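Local structure of CELL WALL surface anchor family protein (2WW8) at residues 52-57 against 729-734; 65-70 against 99-104. The protein probably serves as the pilus adhesin through which Streptococcus pneumoniae recognises and attaches to host cells. All coordinates share one frame; numbering follows the deposited sequence.

Contact 1: 52-57 against 729-734; sequences IKETGE and ISKEKK
A short parallel pairing of E54 with I729 and T55 with S730 joins 48-55 to 724-730, the two central strands of a four-stranded mixed sheet. The ladder zigzags between alternate residues. I729 N donates to K53 O at 2.7 Å, in a nearly straight bond (172° at the hydrogen), and T55 N returns the bond to I729 O. One step on, K731 N reaches T55 O at 2.9 Å, extending the pattern past the last strand residue, S730. CA of E54 also lies 3.3 Å from I729 O, so that carbonyl receives a CA-H...O contact besides its amide bond.

On the face of the sheet carrying E54 and I729, CD1 of I729 lies beside CG2 of I52, the two side chains pointing the same way. E54 crosses K731 obliquely. With CG beside its own backbone N (chi1 -55°) and the chain bent at chi2, the carboxylate swings over the aliphatic part of the lysine, and OE1 sits 3.2 Å from K731 CD. The charged ends stay farther apart, E54 OE2 being 4.4 Å from K731 NZ, which is beyond a salt bridge; the carboxylate of E103 lies near both. The opposite face bears T55 and S730, whose hydroxyls OG1 and OG approach to 3.6 Å.

Beyond the strands the two segments meet once more, in a peripheral salt bridge: K733 NZ lies 2.9 Å from E57 OE1, its hydrogen bond weak. Nearby, Y110 bonds the backbone N of E57, while the backbones of E732 and K734 bond those of K111 and G109. A first strand paired in parallel with a last strand is characteristic of the Cna_B, prealbumin-like sandwich, here completed by chain arriving from 672 residues away.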
# COMPACT_ATOMS: atom_id res chain seq x y z
N ILE A 52 11.89 -37.94 -26.03
CA ILE A 52 11.30 -39.23 -26.46
C ILE A 52 11.55 -40.35 -25.46
O ILE A 52 12.69 -40.60 -25.06
CB ILE A 52 11.77 -39.73 -27.84
CG1 ILE A 52 11.69 -38.65 -28.93
CG2 ILE A 52 10.87 -40.87 -28.28
CD1 ILE A 52 13.01 -37.93 -29.19
N LYS A 53 10.46 -40.98 -25.05
CA LYS A 53 10.48 -42.17 -24.20
C LYS A 53 10.12 -43.38 -25.06
O LYS A 53 9.28 -43.24 -25.97
CB LYS A 53 9.45 -42.09 -23.07
CG LYS A 53 9.82 -41.18 -21.92
CD LYS A 53 8.84 -41.33 -20.77
CE LYS A 53 9.40 -40.64 -19.55
NZ LYS A 53 8.77 -41.20 -18.33
N GLU A 54 10.74 -44.52 -24.76
CA GLU A 54 10.39 -45.83 -25.35
C GLU A 54 9.98 -46.86 -24.30
O GLU A 54 10.70 -47.09 -23.32
CB GLU A 54 11.53 -46.35 -26.22
CG GLU A 54 11.96 -45.37 -27.32
CD GLU A 54 12.45 -46.07 -28.58
OE1 GLU A 54 12.81 -47.27 -28.47
OE2 GLU A 54 12.46 -45.43 -29.66
N THR A 55 8.80 -47.46 -24.50
CA THR A 55 8.38 -48.59 -23.67
C THR A 55 8.29 -49.93 -24.43
O THR A 55 8.24 -49.97 -25.67
CB THR A 55 7.04 -48.32 -22.93
OG1 THR A 55 5.98 -48.18 -23.89
CG2 THR A 55 7.16 -47.09 -22.01
N GLY A 56 8.25 -51.04 -23.69
CA GLY A 56 8.15 -52.37 -24.28
C GLY A 56 7.33 -53.28 -23.38
O GLY A 56 6.18 -52.95 -23.09
N GLU A 57 7.94 -54.39 -22.96
CA GLU A 57 7.37 -55.44 -22.09
C GLU A 57 6.19 -55.03 -21.20
O GLU A 57 6.40 -54.65 -20.04
CB GLU A 57 8.47 -56.07 -21.22
CG GLU A 57 8.34 -57.59 -20.98
CD GLU A 57 8.39 -58.44 -22.25
OE1 GLU A 57 8.40 -57.86 -23.37
OE2 GLU A 57 8.42 -59.69 -22.16
N ILE A 729 6.98 -43.85 -27.28
CA ILE A 729 6.94 -44.89 -28.31
C ILE A 729 6.80 -46.27 -27.69
O ILE A 729 7.65 -46.71 -26.90
CB ILE A 729 8.10 -44.83 -29.29
CG1 ILE A 729 7.84 -43.68 -30.28
CG2 ILE A 729 8.18 -46.14 -30.07
CD1 ILE A 729 9.10 -43.09 -30.87
N SER A 730 5.69 -46.91 -28.04
CA SER A 730 5.50 -48.33 -27.79
C SER A 730 6.22 -49.20 -28.83
O SER A 730 5.86 -49.23 -30.00
CB SER A 730 4.01 -48.66 -27.74
OG SER A 730 3.50 -48.21 -26.51
N LYS A 731 7.25 -49.91 -28.39
CA LYS A 731 8.07 -50.66 -29.33
C LYS A 731 7.60 -52.13 -29.41
O LYS A 731 7.09 -52.66 -28.41
CB LYS A 731 9.54 -50.48 -28.92
CG LYS A 731 10.19 -49.17 -29.35
CD LYS A 731 11.38 -49.39 -30.32
CE LYS A 731 11.06 -49.33 -31.83
NZ LYS A 731 10.33 -48.13 -32.37
N GLU A 732 7.74 -52.76 -30.58
CA GLU A 732 7.41 -54.20 -30.73
C GLU A 732 8.67 -55.06 -30.58
O GLU A 732 9.66 -54.86 -31.30
CB GLU A 732 6.74 -54.57 -32.08
CG GLU A 732 5.75 -53.57 -32.70
CD GLU A 732 4.32 -53.67 -32.15
OE1 GLU A 732 3.73 -54.78 -32.20
OE2 GLU A 732 3.77 -52.63 -31.69
N LYS A 733 8.64 -56.00 -29.64
CA LYS A 733 9.69 -57.02 -29.57
C LYS A 733 9.95 -57.59 -30.97
O LYS A 733 9.02 -57.95 -31.70
CB LYS A 733 9.25 -58.14 -28.63
CG LYS A 733 10.39 -58.88 -27.95
CD LYS A 733 10.62 -58.36 -26.54
CE LYS A 733 11.15 -59.47 -25.66
NZ LYS A 733 10.91 -59.13 -24.23
N LYS A 734 11.22 -57.64 -31.38
CA LYS A 734 11.54 -58.29 -32.66
C LYS A 734 11.69 -59.80 -32.54
O LYS A 734 12.19 -60.33 -31.55
CB LYS A 734 12.71 -57.65 -33.41
CG LYS A 734 14.04 -57.53 -32.67
CD LYS A 734 15.10 -58.46 -33.23
CE LYS A 734 15.70 -57.98 -34.55
NZ LYS A 734 14.62 -57.82 -35.55

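Contact 2: 65-70 against 99-104; sequences AVFELK and YTLTEA
Strands 66-70 and 99-103 form a regular antiparallel pair, their axes 4.7 Å apart at closest approach. Two hydrogen-bonded pairs carry the ladder. E68 and T102 exchange amide-to-carbonyl bonds, E68 N to T102 O being 2.8 Å, and K70 and T100 do the same. At the end, A104 N gives a more bent bond to V66 O (144°), where the chain turns a corner. CA-H...O contacts fill the steps between, such as L101 CA to E68 O at 3.2 Å.

Most apolar contacts lie on the face bearing F67, L69 and L101. L69, its CG anti to the backbone N (chi1 -172°), lays CD1 against Y99 CB at a tight 3.2 Å and CG against CD2 of the ring. CB of F67 meets CD2 of L101, while ring atom CE1 lies 3.9 Å from CG of E103. At the corner, V66 CG1 touches A104 CB.

Among the polar groups, the Y99 hydroxyl bonds K95 O. On the other face, E68 lays its chain beside CB of A104, and T102 OG1 comes near CB of E68. The pairing therefore has two unlike faces: one toward strands 48-55 and 88-94, apolar except for E103 at its end, whose OE1 is held by S113 N, and a more polar, partly exposed outer one.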
# COMPACT_ATOMS: atom_id res chain seq x y z
N ALA A 65 18.20 -46.53 -26.82
CA ALA A 65 17.73 -46.08 -28.14
C ALA A 65 18.47 -44.84 -28.66
O ALA A 65 19.02 -44.06 -27.87
CB ALA A 65 16.21 -45.84 -28.11
N VAL A 66 18.49 -44.65 -29.99
CA VAL A 66 19.33 -43.62 -30.60
C VAL A 66 18.55 -42.81 -31.64
O VAL A 66 18.06 -43.36 -32.63
CB VAL A 66 20.70 -44.19 -31.11
CG1 VAL A 66 21.32 -43.35 -32.24
CG2 VAL A 66 21.71 -44.32 -29.96
N PHE A 67 18.45 -41.49 -31.40
CA PHE A 67 17.65 -40.61 -32.25
C PHE A 67 18.42 -39.55 -32.99
O PHE A 67 19.47 -39.11 -32.54
CB PHE A 67 16.52 -39.94 -31.44
CG PHE A 67 15.49 -40.91 -30.94
CD1 PHE A 67 14.39 -41.24 -31.72
CD2 PHE A 67 15.64 -41.51 -29.69
CE1 PHE A 67 13.45 -42.15 -31.25
CE2 PHE A 67 14.71 -42.43 -29.21
CZ PHE A 67 13.61 -42.74 -30.00
N GLU A 68 17.86 -39.12 -34.12
CA GLU A 68 18.44 -38.07 -34.93
C GLU A 68 17.50 -36.93 -35.28
O GLU A 68 16.39 -37.15 -35.77
CB GLU A 68 19.09 -38.64 -36.19
CG GLU A 68 20.25 -39.54 -35.77
CD GLU A 68 21.25 -39.87 -36.86
OE1 GLU A 68 20.98 -39.59 -38.05
OE2 GLU A 68 22.32 -40.41 -36.47
N LEU A 69 17.97 -35.72 -35.02
CA LEU A 69 17.22 -34.51 -35.36
C LEU A 69 17.97 -33.71 -36.42
O LEU A 69 19.10 -33.24 -36.20
CB LEU A 69 16.95 -33.66 -34.11
CG LEU A 69 16.02 -32.46 -34.29
CD1 LEU A 69 14.58 -32.89 -34.60
CD2 LEU A 69 16.12 -31.54 -33.06
N LYS A 70 17.33 -33.57 -37.58
CA LYS A 70 18.01 -32.88 -38.66
C LYS A 70 17.17 -31.73 -39.21
O LYS A 70 15.97 -31.87 -39.50
CB LYS A 70 18.61 -33.82 -39.74
CG LYS A 70 17.67 -34.29 -40.85
CD LYS A 70 18.39 -34.42 -42.20
CE LYS A 70 17.50 -35.11 -43.23
NZ LYS A 70 17.84 -36.56 -43.38
N TYR A 99 12.04 -29.70 -38.52
CA TYR A 99 12.96 -30.82 -38.31
C TYR A 99 12.32 -32.16 -38.67
O TYR A 99 11.10 -32.32 -38.52
CB TYR A 99 13.47 -30.85 -36.87
CG TYR A 99 14.25 -29.61 -36.46
CD1 TYR A 99 13.62 -28.36 -36.33
CD2 TYR A 99 15.61 -29.69 -36.19
CE1 TYR A 99 14.33 -27.23 -35.97
CE2 TYR A 99 16.34 -28.55 -35.82
CZ TYR A 99 15.69 -27.33 -35.71
OH TYR A 99 16.42 -26.22 -35.35
N THR A 100 13.14 -33.10 -39.15
CA THR A 100 12.76 -34.51 -39.14
C THR A 100 13.54 -35.22 -38.04
O THR A 100 14.76 -35.06 -37.90
CB THR A 100 12.90 -35.22 -40.52
OG1 THR A 100 12.24 -34.44 -41.52
CG2 THR A 100 12.24 -36.61 -40.50
N LEU A 101 12.76 -35.96 -37.24
CA LEU A 101 13.21 -36.84 -36.16
C LEU A 101 13.06 -38.30 -36.61
O LEU A 101 11.98 -38.73 -37.04
CB LEU A 101 12.35 -36.64 -34.90
CG LEU A 101 12.72 -36.94 -33.44
CD1 LEU A 101 11.67 -37.87 -32.84
CD2 LEU A 101 14.13 -37.47 -33.14
N THR A 102 14.17 -39.03 -36.49
CA THR A 102 14.26 -40.45 -36.87
C THR A 102 14.93 -41.26 -35.77
O THR A 102 15.88 -40.81 -35.10
CB THR A 102 15.06 -40.68 -38.17
OG1 THR A 102 16.25 -39.88 -38.13
CG2 THR A 102 14.26 -40.36 -39.43
N GLU A 103 14.42 -42.47 -35.59
CA GLU A 103 15.12 -43.48 -34.80
C GLU A 103 16.28 -44.07 -35.63
O GLU A 103 16.08 -44.70 -36.67
CB GLU A 103 14.11 -44.53 -34.32
CG GLU A 103 14.56 -45.35 -33.13
CD GLU A 103 13.76 -46.64 -33.01
OE1 GLU A 103 13.29 -47.16 -34.07
OE2 GLU A 103 13.60 -47.15 -31.87
N ALA A 104 17.52 -43.83 -35.19
CA ALA A 104 18.67 -44.36 -35.90
C ALA A 104 18.87 -45.84 -35.52
O ALA A 104 18.93 -46.70 -36.39
CB ALA A 104 19.92 -43.51 -35.62

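In the fold
Contact 2 is nested in the loop that contact 1 closes: strand 48-55 leads directly into 66-71, and 724-730 returns only after the long intervening part of the chain, which holds the metal-binding regions. Their centres lie 15 Å apart, about 57 and 55 Å from the chain's centre for contacts 1 and 2, in the two facing sheets of one sandwich. Its interior joins them: F67 packs on I52 and E54, and L101 on I52. At its margin, E54 OE2 and E103 OE2 approach to 3.0 Å, perhaps sharing a proton, while K731 NZ lies 3.5 Å from E103 OE2 in a long, weak ion pair. This domain is therefore assembled from both distant parts of the chain.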